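Local coordinates for protein NADH dehydrogenase, putative (Plasmodium falciparum, PDB 5JWC) that probably oxidises NADH and passes the electrons through its bound FAD to ubiquinone, as a type II NADH dehydrogenase, and binds the quinolone inhibitor RYL-552, at residues S85-L90 and G98-L103; D107-Y110 and I115-I118; Y129-I134 and N436-F441; K307-K310 and V314-N317; L327-I330 and N336-A339. One frame throughout, in Å; residues are numbered along the deposited sequence.

Contact 1 (S85-L90 and G98-L103); sequences SIRNFL and GNYLQL
Tyr-100 meets Ile-86, Arg-87 and Leu-90 with successive atoms of its side chain. Its CB sits between two apolar branches, with Leu-90 CD1 at 3.9 Å and Ile-86 CG2 at 4.1 Å. CG lies anti to the backbone N (chi1 165°), which carries the ring toward the 3-10 turn at Ile-86 to Asn-88. CG and CD1 then run past Ile-86 CG2. On the other ring branch, Tyr-100 CD2 lies over one face of the Arg-87 guanidinium, 3.5 Å from NH2 and toward the rim of the group. The two planes stand 70° apart, so the groups are not stacked flat. At the tip, Tyr-100 OH is hydrogen-bonded to Ser-58 O.

Arg-87 also reaches the backbone of Tyr-100. NH2 gives a weak, bent hydrogen bond to Tyr-100 O (2.9 Å). NH1 donates to a water at 3.0 Å, and that water also accepts from Tyr-100 N. The guanidinium thus meets O by a weak direct bond and N only through the water. Its NE forms a salt bridge with Glu-173 of the second subunit.

At the far end, Gly-98 N donates to Leu-90 O (2.8 Å). This bond closes the loop that leads into strand 99-109 of the FAD-binding, Rossmann-type sheet. Ile-86 is about 7 Å from the FAD. The chemistry implies a buried cation that lies against an aromatic ring and a backbone carbonyl, its charge probably balanced by Glu-173 across the subunit interface.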
# COMPACT_ATOMS: atom_id res chain seq x y z
N SER A 85 7.74 -11.99 3.42
CA SER A 85 8.77 -11.41 4.28
C SER A 85 9.84 -12.44 4.62
O SER A 85 9.53 -13.52 5.11
CB SER A 85 8.14 -10.87 5.58
OG SER A 85 7.42 -9.68 5.34
N ILE A 86 11.09 -12.10 4.38
CA ILE A 86 12.18 -13.04 4.62
C ILE A 86 12.20 -13.57 6.06
O ILE A 86 12.35 -14.77 6.28
CB ILE A 86 13.53 -12.41 4.31
CG1 ILE A 86 13.58 -11.96 2.85
CG2 ILE A 86 14.65 -13.42 4.59
CD1 ILE A 86 13.33 -13.07 1.86
N ARG A 87 12.02 -12.68 7.03
CA ARG A 87 12.14 -13.11 8.44
C ARG A 87 11.12 -14.17 8.84
O ARG A 87 11.35 -14.89 9.81
CB ARG A 87 12.06 -11.91 9.39
CG ARG A 87 13.26 -11.02 9.23
CD ARG A 87 13.40 -10.00 10.33
NE ARG A 87 14.58 -9.18 10.09
CZ ARG A 87 15.83 -9.56 10.37
NH1 ARG A 87 16.08 -10.76 10.91
NH2 ARG A 87 16.84 -8.74 10.11
N ASN A 88 10.02 -14.29 8.10
CA ASN A 88 9.04 -15.34 8.39
C ASN A 88 9.54 -16.75 8.13
O ASN A 88 8.90 -17.72 8.53
CB ASN A 88 7.77 -15.15 7.55
CG ASN A 88 6.88 -14.06 8.07
OD1 ASN A 88 7.03 -13.61 9.21
ND2 ASN A 88 5.94 -13.62 7.24
N PHE A 89 10.67 -16.87 7.44
CA PHE A 89 11.15 -18.18 7.03
C PHE A 89 12.53 -18.48 7.60
O PHE A 89 13.25 -19.32 7.07
CB PHE A 89 11.18 -18.28 5.48
CG PHE A 89 9.85 -18.00 4.84
CD1 PHE A 89 9.00 -19.04 4.49
CD2 PHE A 89 9.44 -16.70 4.64
CE1 PHE A 89 7.75 -18.77 3.92
CE2 PHE A 89 8.18 -16.42 4.07
CZ PHE A 89 7.34 -17.46 3.71
N LEU A 90 12.91 -17.77 8.66
CA LEU A 90 14.24 -17.94 9.24
C LEU A 90 14.28 -18.97 10.36
O LEU A 90 15.36 -19.38 10.77
CB LEU A 90 14.79 -16.61 9.78
CG LEU A 90 15.21 -15.54 8.77
CD1 LEU A 90 15.73 -14.30 9.48
CD2 LEU A 90 16.28 -16.09 7.79
N GLY A 98 18.12 -19.33 10.60
CA GLY A 98 18.97 -18.55 9.73
C GLY A 98 18.92 -17.10 10.16
O GLY A 98 18.15 -16.74 11.06
N ASN A 99 19.71 -16.27 9.50
CA ASN A 99 19.77 -14.85 9.77
C ASN A 99 19.54 -14.04 8.51
O ASN A 99 19.76 -14.52 7.40
CB ASN A 99 21.14 -14.51 10.36
CG ASN A 99 21.45 -15.33 11.60
OD1 ASN A 99 21.04 -14.98 12.70
ND2 ASN A 99 22.14 -16.46 11.40
N TYR A 100 19.12 -12.79 8.69
CA TYR A 100 18.95 -11.90 7.56
C TYR A 100 19.47 -10.51 7.92
O TYR A 100 19.22 -10.02 9.01
CB TYR A 100 17.48 -11.81 7.11
CG TYR A 100 17.25 -10.61 6.20
CD1 TYR A 100 17.71 -10.60 4.89
CD2 TYR A 100 16.64 -9.46 6.68
CE1 TYR A 100 17.54 -9.49 4.06
CE2 TYR A 100 16.47 -8.35 5.88
CZ TYR A 100 16.92 -8.36 4.58
OH TYR A 100 16.73 -7.24 3.80
N LEU A 101 20.16 -9.87 6.99
CA LEU A 101 20.68 -8.52 7.19
C LEU A 101 20.27 -7.64 6.02
O LEU A 101 20.45 -8.03 4.87
CB LEU A 101 22.21 -8.53 7.33
CG LEU A 101 22.78 -9.16 8.59
CD1 LEU A 101 24.30 -9.15 8.54
CD2 LEU A 101 22.26 -8.42 9.84
N GLN A 102 19.71 -6.47 6.30
CA GLN A 102 19.31 -5.58 5.22
C GLN A 102 20.49 -4.74 4.76
O GLN A 102 20.69 -3.62 5.22
CB GLN A 102 18.15 -4.69 5.62
CG GLN A 102 17.59 -3.92 4.44
CD GLN A 102 16.25 -3.29 4.74
OE1 GLN A 102 15.29 -3.46 3.98
NE2 GLN A 102 16.17 -2.57 5.84
N LEU A 103 21.25 -5.29 3.83
CA LEU A 103 22.44 -4.64 3.33
C LEU A 103 22.53 -4.85 1.83
O LEU A 103 22.01 -5.84 1.31
CB LEU A 103 23.68 -5.21 4.02
CG LEU A 103 23.82 -5.07 5.53
CD1 LEU A 103 24.95 -5.96 6.01
CD2 LEU A 103 24.09 -3.61 5.88
O HOH W 1 18.70 -12.13 11.44

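Contact 2 (D107-Y110 and I115-I118); sequences DVFY and INCI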
# COMPACT_ATOMS: atom_id res chain seq x y z
N ASP A 107 31.16 -5.20 -2.88
CA ASP A 107 32.41 -5.83 -3.31
C ASP A 107 32.55 -7.22 -2.77
O ASP A 107 32.14 -7.51 -1.64
CB ASP A 107 33.63 -5.01 -2.88
CG ASP A 107 33.77 -3.72 -3.65
OD1 ASP A 107 34.31 -3.77 -4.77
OD2 ASP A 107 33.34 -2.67 -3.12
N VAL A 108 33.16 -8.08 -3.57
CA VAL A 108 33.55 -9.40 -3.10
C VAL A 108 35.08 -9.50 -3.13
O VAL A 108 35.71 -9.04 -4.07
CB VAL A 108 32.92 -10.51 -3.96
CG1 VAL A 108 33.27 -11.87 -3.39
CG2 VAL A 108 31.38 -10.32 -4.03
N PHE A 109 35.66 -10.09 -2.09
CA PHE A 109 37.11 -10.30 -2.03
C PHE A 109 37.36 -11.77 -1.90
O PHE A 109 37.45 -12.29 -0.79
CB PHE A 109 37.73 -9.52 -0.86
CG PHE A 109 37.64 -8.04 -1.03
CD1 PHE A 109 38.67 -7.32 -1.61
CD2 PHE A 109 36.49 -7.36 -0.65
CE1 PHE A 109 38.57 -5.96 -1.79
CE2 PHE A 109 36.38 -6.00 -0.83
CZ PHE A 109 37.42 -5.29 -1.40
N TYR A 110 37.45 -12.46 -3.03
CA TYR A 110 37.43 -13.92 -3.00
C TYR A 110 38.68 -14.54 -2.38
O TYR A 110 38.63 -15.66 -1.85
CB TYR A 110 37.21 -14.47 -4.41
CG TYR A 110 38.29 -14.17 -5.42
CD1 TYR A 110 39.35 -15.05 -5.63
CD2 TYR A 110 38.24 -13.01 -6.18
CE1 TYR A 110 40.33 -14.78 -6.58
CE2 TYR A 110 39.21 -12.73 -7.13
CZ TYR A 110 40.25 -13.61 -7.32
OH TYR A 110 41.21 -13.32 -8.26
N ILE A 115 33.12 -10.14 2.19
CA ILE A 115 32.47 -9.17 1.33
C ILE A 115 32.36 -7.82 2.03
O ILE A 115 32.33 -7.76 3.26
CB ILE A 115 31.03 -9.61 0.92
CG1 ILE A 115 30.16 -9.82 2.17
CG2 ILE A 115 31.06 -10.87 0.05
CD1 ILE A 115 28.69 -10.12 1.88
N ASN A 116 32.32 -6.75 1.25
CA ASN A 116 31.92 -5.44 1.75
C ASN A 116 30.48 -5.11 1.37
O ASN A 116 30.09 -5.25 0.20
CB ASN A 116 32.83 -4.34 1.21
CG ASN A 116 34.16 -4.29 1.92
OD1 ASN A 116 34.32 -4.83 3.01
ND2 ASN A 116 35.13 -3.63 1.30
N CYS A 117 29.70 -4.66 2.35
CA CYS A 117 28.33 -4.21 2.12
C CYS A 117 28.13 -2.78 2.61
O CYS A 117 28.95 -2.26 3.36
CB CYS A 117 27.34 -5.13 2.84
SG CYS A 117 27.50 -6.88 2.42
N ILE A 118 27.03 -2.16 2.20
CA ILE A 118 26.60 -0.90 2.81
C ILE A 118 25.16 -1.00 3.29
O ILE A 118 24.37 -1.78 2.74
CB ILE A 118 26.70 0.29 1.85
CG1 ILE A 118 25.95 -0.01 0.55
CG2 ILE A 118 28.14 0.64 1.59
CD1 ILE A 118 25.81 1.18 -0.36
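Asp-107 and Asn-116 pair through their backbones in the close part of this contact, and Phe-109 and the Asp-107 carboxylate lie on its looser side. The two strands run antiparallel, at 161°, as the arms of a beta hairpin. Asp-107 and Asn-116 are a hydrogen-bonded pair. Asn-116 N donates to Asp-107 O at 3.0 Å, and Asp-107 N donates to Asn-116 O at 3.3 Å. Asn-116 O also takes a bond from Thr-106 OG1. Ile-115 closes on the same Asp-107 O, with CA at 3.4 Å and CB at 3.5 Å.

Val-108 and Ile-115 are the next pair, of the non-hydrogen-bonded kind, with CA atoms 4.6 Å apart. Their CG2 methyls meet at 4.1 Å on the buried face. Ile-115 holds CG1 between its backbone N and carbonyl carbon (chi1 58°), which leaves CG2 as the branch beside Val-108. Tyr-129 touches both side chains, and Phe-308 of helix 303-309 packs on Val-108.

The other face is more open to solvent at Asp-107 and Phe-109, though Asn-116 is buried. Asp-107 CB and Asn-116 CB are 4.2 Å apart. The Phe-109 ring leans toward the amide of Asn-116, with CE2 3.9 Å from Asn-116 CG. Ring and amide planes are 64° apart, so they do not stack. Phe-109 stacks instead on Tyr-114, near the hairpin turn.

The hairpin therefore divides its chemistry. Apolar branches turn inward, toward the core of the FAD domain, and a carboxylate and an amide lie on the outer face.

Contact 3 (Y129-I134 and N436-F441); sequences YDYLII and NVFNNF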
# COMPACT_ATOMS: atom_id res chain seq x y z
N TYR A 129 32.85 -15.13 5.10
CA TYR A 129 32.06 -16.30 4.72
C TYR A 129 32.94 -17.53 4.49
O TYR A 129 34.11 -17.40 4.17
CB TYR A 129 31.25 -16.01 3.45
CG TYR A 129 32.10 -15.75 2.22
CD1 TYR A 129 32.60 -16.80 1.46
CD2 TYR A 129 32.39 -14.46 1.82
CE1 TYR A 129 33.39 -16.56 0.34
CE2 TYR A 129 33.17 -14.21 0.71
CZ TYR A 129 33.66 -15.26 -0.02
OH TYR A 129 34.44 -15.00 -1.13
N ASP A 130 32.35 -18.71 4.63
CA ASP A 130 32.96 -19.94 4.15
C ASP A 130 32.48 -20.28 2.72
O ASP A 130 33.25 -20.78 1.89
CB ASP A 130 32.64 -21.08 5.11
CG ASP A 130 33.27 -20.86 6.48
OD1 ASP A 130 34.48 -20.57 6.51
OD2 ASP A 130 32.54 -20.92 7.49
N TYR A 131 31.21 -20.03 2.45
CA TYR A 131 30.66 -20.15 1.10
C TYR A 131 29.82 -18.93 0.78
O TYR A 131 29.12 -18.40 1.64
CB TYR A 131 29.80 -21.39 0.95
CG TYR A 131 30.50 -22.69 1.20
CD1 TYR A 131 31.27 -23.29 0.21
CD2 TYR A 131 30.41 -23.33 2.43
CE1 TYR A 131 31.92 -24.50 0.45
CE2 TYR A 131 31.05 -24.51 2.67
CZ TYR A 131 31.80 -25.10 1.68
OH TYR A 131 32.44 -26.29 1.96
N LEU A 132 29.87 -18.52 -0.48
CA LEU A 132 29.10 -17.39 -0.95
C LEU A 132 28.18 -17.81 -2.11
O LEU A 132 28.65 -18.35 -3.12
CB LEU A 132 30.02 -16.27 -1.39
CG LEU A 132 29.36 -14.96 -1.81
CD1 LEU A 132 28.57 -14.31 -0.67
CD2 LEU A 132 30.41 -14.02 -2.37
N ILE A 133 26.88 -17.58 -1.95
CA ILE A 133 25.91 -17.86 -3.02
C ILE A 133 25.44 -16.55 -3.65
O ILE A 133 24.65 -15.80 -3.08
CB ILE A 133 24.68 -18.61 -2.49
CG1 ILE A 133 25.09 -19.67 -1.44
CG2 ILE A 133 23.89 -19.21 -3.65
CD1 ILE A 133 25.97 -20.79 -1.99
N ILE A 134 25.95 -16.24 -4.83
CA ILE A 134 25.58 -14.98 -5.47
C ILE A 134 24.28 -15.13 -6.28
O ILE A 134 24.22 -15.87 -7.27
CB ILE A 134 26.70 -14.44 -6.36
CG1 ILE A 134 28.02 -14.37 -5.57
CG2 ILE A 134 26.30 -13.07 -6.98
CD1 ILE A 134 29.19 -13.80 -6.39
N ASN A 436 20.35 -28.57 -2.03
CA ASN A 436 20.45 -30.02 -1.86
C ASN A 436 21.90 -30.52 -1.93
O ASN A 436 22.26 -31.48 -1.24
CB ASN A 436 19.61 -30.77 -2.89
CG ASN A 436 19.62 -32.27 -2.67
OD1 ASN A 436 19.00 -32.77 -1.73
ND2 ASN A 436 20.31 -33.00 -3.54
N VAL A 437 22.72 -29.89 -2.78
CA VAL A 437 24.13 -30.27 -2.83
C VAL A 437 24.83 -29.97 -1.50
O VAL A 437 25.62 -30.78 -1.00
CB VAL A 437 24.88 -29.56 -3.98
CG1 VAL A 437 26.38 -29.74 -3.81
CG2 VAL A 437 24.47 -30.16 -5.32
N PHE A 438 24.52 -28.81 -0.92
CA PHE A 438 25.06 -28.46 0.39
C PHE A 438 24.54 -29.36 1.50
O PHE A 438 25.31 -29.79 2.37
CB PHE A 438 24.78 -27.00 0.73
CG PHE A 438 25.77 -26.04 0.15
CD1 PHE A 438 26.92 -25.70 0.85
CD2 PHE A 438 25.58 -25.49 -1.11
CE1 PHE A 438 27.84 -24.82 0.32
CE2 PHE A 438 26.50 -24.61 -1.65
CZ PHE A 438 27.63 -24.27 -0.94
N ASN A 439 23.25 -29.70 1.46
CA ASN A 439 22.67 -30.55 2.49
C ASN A 439 23.17 -32.00 2.47
O ASN A 439 23.33 -32.61 3.53
CB ASN A 439 21.14 -30.58 2.40
CG ASN A 439 20.49 -29.23 2.73
OD1 ASN A 439 21.12 -28.35 3.31
ND2 ASN A 439 19.21 -29.08 2.37
N ASN A 440 23.37 -32.55 1.28
CA ASN A 440 23.51 -34.00 1.15
C ASN A 440 24.74 -34.52 0.41
O ASN A 440 24.90 -35.72 0.22
CB ASN A 440 22.26 -34.55 0.46
CG ASN A 440 21.03 -34.42 1.32
OD1 ASN A 440 21.06 -34.72 2.52
ND2 ASN A 440 19.94 -33.97 0.72
N PHE A 441 25.61 -33.62 -0.02
CA PHE A 441 26.79 -34.01 -0.75
C PHE A 441 28.05 -33.40 -0.14
O PHE A 441 28.99 -34.11 0.19
CB PHE A 441 26.68 -33.61 -2.23
CG PHE A 441 25.67 -34.44 -3.02
CD1 PHE A 441 26.10 -35.47 -3.84
CD2 PHE A 441 24.31 -34.18 -2.94
CE1 PHE A 441 25.19 -36.23 -4.57
CE2 PHE A 441 23.39 -34.95 -3.67
CZ PHE A 441 23.84 -35.97 -4.48
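Tyr-131 and Phe-438 form an edge-to-face aromatic pair. The edge of Phe-438 points at the face of Tyr-131, with centroids 5.0 Å apart and planes at 83°. Phe-438 CE1 comes over one face of the Tyr-131 ring, 3.5 Å from CG and set toward the rim, while CZ stays farther off at 3.9 Å from the same CG.

The aliphatic part involves Ile-133, two residues along the same strand. Its CD1 reaches Phe-438 CE2 at 3.9 Å. The two side chains come from opposite directions, one from the sheet and one from the helix. The end of the Phe-438 ring thus fits between Tyr-131 and Ile-133. A second edge-to-face partner, Tyr-338, lies on the neighbouring strand.

Polar bonds lie away from this interface. Asn-440 N and Phe-441 N bond to Asn-436 O and Val-437 O at the helix end. Asn-440 ND2 also bonds to Asn-436 OD1 (2.9 Å), from above the carbonyl plane. Outside the helix, Tyr-52 OH bonds to Phe-438 O.

The joint between helix 424-440 and strand 131-134 is therefore apolar between the two segments, and the T-shaped pair probably gains from ring hydrogens of Phe-438 meeting the pi face of Tyr-131.

Contact 4 (K307-K310 and V314-N317); sequences KFLK and VQAN
Leu-309 and Lys-310 meet Gln-315 and Ala-316 where the chain turns back after helix 303-309. At the helix end, Lys-307 O takes a weak bond from Lys-310 N. The Phe-308 side chain touches Leu-321.

Leu-309 carries most of the contact. Its CD2 lies 3.4 Å from Gln-315 OE1 and 3.8 Å from Gln-315 CB, so one methyl lies against the glutamine chain where the two side chains cross at a slant. That chain is bent at its second torsion (chi2 -145°), which brings the amide back beside the leucine. The amide is held from outside. Gln-315 OE1 accepts from Asn-318 ND2, and NE2 donates to both Ile-330 O and Lys-322 O. These bonds fix the rotation of a buried amide and satisfy its polar atoms.

The arrangement is a helix end followed by a short reversing loop, part of the pyridine nucleotide-disulphide oxidoreductase fold. The loop leads on to strand 321-323, whose Leu-321 also touches Leu-309 and Gln-315.

The backbone of Leu-309 takes part too. Its O faces Ala-316 CA at 3.5 Å, in a nearly straight CH...O contact (157° at the hydrogen). Lys-310 comes last. Its CG passes Ala-316 O at 4.1 Å, and its extended chain is exposed to solvent.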
# COMPACT_ATOMS: atom_id res chain seq x y z
N LYS A 307 31.64 -5.14 -11.13
CA LYS A 307 32.87 -4.92 -10.36
C LYS A 307 33.55 -6.22 -9.96
O LYS A 307 34.78 -6.29 -9.98
CB LYS A 307 32.61 -4.08 -9.11
CG LYS A 307 32.33 -2.62 -9.41
CD LYS A 307 32.55 -1.75 -8.18
CE LYS A 307 31.43 -1.86 -7.18
NZ LYS A 307 31.44 -0.73 -6.21
N PHE A 308 32.77 -7.22 -9.59
CA PHE A 308 33.33 -8.51 -9.22
C PHE A 308 34.07 -9.15 -10.39
O PHE A 308 35.12 -9.78 -10.23
CB PHE A 308 32.20 -9.42 -8.74
CG PHE A 308 32.62 -10.79 -8.31
CD1 PHE A 308 33.71 -10.97 -7.47
CD2 PHE A 308 31.90 -11.90 -8.72
CE1 PHE A 308 34.08 -12.24 -7.06
CE2 PHE A 308 32.28 -13.18 -8.32
CZ PHE A 308 33.37 -13.34 -7.48
N LEU A 309 33.52 -8.97 -11.59
CA LEU A 309 34.10 -9.60 -12.77
C LEU A 309 35.54 -9.13 -13.01
O LEU A 309 36.43 -9.94 -13.31
CB LEU A 309 33.21 -9.32 -14.00
CG LEU A 309 32.06 -10.32 -14.12
CD1 LEU A 309 31.09 -9.94 -15.22
CD2 LEU A 309 32.60 -11.73 -14.34
N LYS A 310 35.77 -7.83 -12.83
CA LYS A 310 37.07 -7.23 -13.12
C LYS A 310 38.16 -7.63 -12.12
O LYS A 310 39.34 -7.35 -12.34
CB LYS A 310 36.93 -5.72 -13.19
CG LYS A 310 35.91 -5.32 -14.22
CD LYS A 310 35.83 -3.84 -14.43
CE LYS A 310 35.02 -3.53 -15.69
NZ LYS A 310 35.05 -2.09 -16.09
N VAL A 314 40.80 -14.44 -15.21
CA VAL A 314 40.18 -15.21 -16.30
C VAL A 314 38.82 -14.64 -16.77
O VAL A 314 38.47 -14.81 -17.94
CB VAL A 314 40.03 -16.69 -15.91
CG1 VAL A 314 38.76 -16.93 -15.12
CG2 VAL A 314 40.07 -17.57 -17.15
N GLN A 315 38.06 -13.97 -15.90
CA GLN A 315 36.75 -13.44 -16.31
C GLN A 315 36.76 -11.92 -16.54
O GLN A 315 35.70 -11.33 -16.78
CB GLN A 315 35.67 -13.78 -15.26
CG GLN A 315 35.46 -15.27 -14.99
CD GLN A 315 34.00 -15.59 -14.71
OE1 GLN A 315 33.10 -14.98 -15.28
NE2 GLN A 315 33.77 -16.56 -13.83
N ALA A 316 37.94 -11.31 -16.49
CA ALA A 316 38.07 -9.85 -16.42
C ALA A 316 37.33 -9.07 -17.50
O ALA A 316 36.88 -7.96 -17.24
CB ALA A 316 39.54 -9.47 -16.42
N ASN A 317 37.19 -9.62 -18.69
CA ASN A 317 36.50 -8.89 -19.75
C ASN A 317 35.17 -9.51 -20.16
O ASN A 317 34.65 -9.23 -21.24
CB ASN A 317 37.41 -8.75 -20.98
CG ASN A 317 38.86 -8.43 -20.61
OD1 ASN A 317 39.70 -9.33 -20.49
ND2 ASN A 317 39.15 -7.15 -20.42

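Contact 5 (L327-I330 and N336-A339); sequences LRVI and NIYA
Arg-328 and Tyr-338 form a single backbone bridge, with CA atoms 4.4 Å apart, between two hydrogen bonds: Ala-339 N to Leu-327 O (3.1 Å) and Val-329 N to Ile-337 O (2.9 Å). A water donates to both Val-329 O and Ile-337 O, so Ile-337 O has two donors.

The side chains of Arg-328 and Tyr-338 lie side by side and point the same way. Arg-328 CG comes close to Tyr-338 CE1, at 3.3 Å, obliquely to the ring. The guanidinium goes on to Asp-324, with which NE forms a salt bridge. On Val-329, CG2 is the branch that touches. It meets Ile-337 CG2 at 3.7 Å and Ala-339 CB at 4.0 Å. Leu-327 CB packs more loosely on Tyr-338 CD1.

Strand 337-339 is an outermost strand of the FAD-domain sheet, paired with strand 131-134. Strand 321-323 touches Val-329 and Ala-339, and helix 424-440 lies against Leu-327 and Tyr-338.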
# COMPACT_ATOMS: atom_id res chain seq x y z
N LEU A 327 27.70 -24.96 -10.87
CA LEU A 327 27.28 -23.60 -10.51
C LEU A 327 28.36 -22.86 -9.73
O LEU A 327 28.08 -21.82 -9.13
CB LEU A 327 25.96 -23.60 -9.72
CG LEU A 327 24.77 -24.27 -10.41
CD1 LEU A 327 23.46 -24.09 -9.64
CD2 LEU A 327 24.63 -23.71 -11.82
N ARG A 328 29.59 -23.39 -9.75
CA ARG A 328 30.72 -22.71 -9.12
C ARG A 328 31.28 -21.62 -10.01
O ARG A 328 31.52 -21.85 -11.19
CB ARG A 328 31.83 -23.72 -8.78
CG ARG A 328 31.36 -24.79 -7.81
CD ARG A 328 32.38 -25.89 -7.57
NE ARG A 328 32.80 -26.51 -8.82
CZ ARG A 328 33.71 -27.46 -8.90
NH1 ARG A 328 34.03 -27.97 -10.09
NH2 ARG A 328 34.30 -27.92 -7.80
N VAL A 329 31.47 -20.43 -9.46
CA VAL A 329 32.07 -19.34 -10.21
C VAL A 329 33.46 -19.73 -10.69
O VAL A 329 34.26 -20.26 -9.93
CB VAL A 329 32.15 -18.06 -9.37
CG1 VAL A 329 32.94 -16.98 -10.11
CG2 VAL A 329 30.73 -17.57 -9.01
N ILE A 330 33.75 -19.48 -11.97
CA ILE A 330 35.00 -19.91 -12.60
C ILE A 330 36.13 -18.91 -12.32
O ILE A 330 35.93 -17.70 -12.43
CB ILE A 330 34.80 -20.08 -14.13
CG1 ILE A 330 33.82 -21.22 -14.43
CG2 ILE A 330 36.14 -20.31 -14.85
CD1 ILE A 330 33.39 -21.32 -15.91
N ASN A 336 34.63 -21.79 -3.66
CA ASN A 336 33.70 -21.60 -2.56
C ASN A 336 32.71 -20.46 -2.85
O ASN A 336 31.92 -20.08 -1.99
CB ASN A 336 34.46 -21.33 -1.25
CG ASN A 336 35.30 -20.07 -1.30
OD1 ASN A 336 35.57 -19.53 -2.37
ND2 ASN A 336 35.71 -19.59 -0.14
N ILE A 337 32.75 -19.94 -4.07
CA ILE A 337 31.73 -19.01 -4.54
C ILE A 337 30.84 -19.66 -5.62
O ILE A 337 31.35 -20.24 -6.58
CB ILE A 337 32.36 -17.72 -5.08
CG1 ILE A 337 33.28 -17.11 -4.02
CG2 ILE A 337 31.28 -16.69 -5.51
CD1 ILE A 337 33.86 -15.78 -4.42
N TYR A 338 29.52 -19.59 -5.42
CA TYR A 338 28.53 -20.11 -6.37
C TYR A 338 27.66 -18.95 -6.86
O TYR A 338 27.57 -17.91 -6.20
CB TYR A 338 27.63 -21.17 -5.73
CG TYR A 338 28.31 -22.47 -5.35
CD1 TYR A 338 28.14 -23.61 -6.12
CD2 TYR A 338 29.10 -22.55 -4.20
CE1 TYR A 338 28.74 -24.80 -5.77
CE2 TYR A 338 29.72 -23.75 -3.84
CZ TYR A 338 29.53 -24.87 -4.64
OH TYR A 338 30.11 -26.06 -4.34
N ALA A 339 27.04 -19.10 -8.02
CA ALA A 339 26.09 -18.10 -8.49
C ALA A 339 24.92 -18.80 -9.15
O ALA A 339 25.10 -19.84 -9.80
CB ALA A 339 26.73 -17.13 -9.44
O HOH W 2 33.84 -20.89 -7.04

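Overall arrangement
From the N terminus, contact 1 closes a short loop leading into strand 99-109. Contact 2 follows in series and turns the end of that strand into a hairpin. Leu-103 packs on Cys-117, so the two contacts touch. Contact 3 spans about 300 residues, bringing helix 424-440 back to strand 131-134. Contacts 4 and 5 both fall within this long loop, one after the other, each closing a short turn. Strand 337-339 of contact 5 pairs with strand 131-134 of contact 3. Phe-308 of contact 4 also touches Ile-134 and Ile-337, tying helix 303-309 to contacts 3 and 5 as well as contact 2. Contacts 1, 2, 3 and 5 all involve the same mixed sheet.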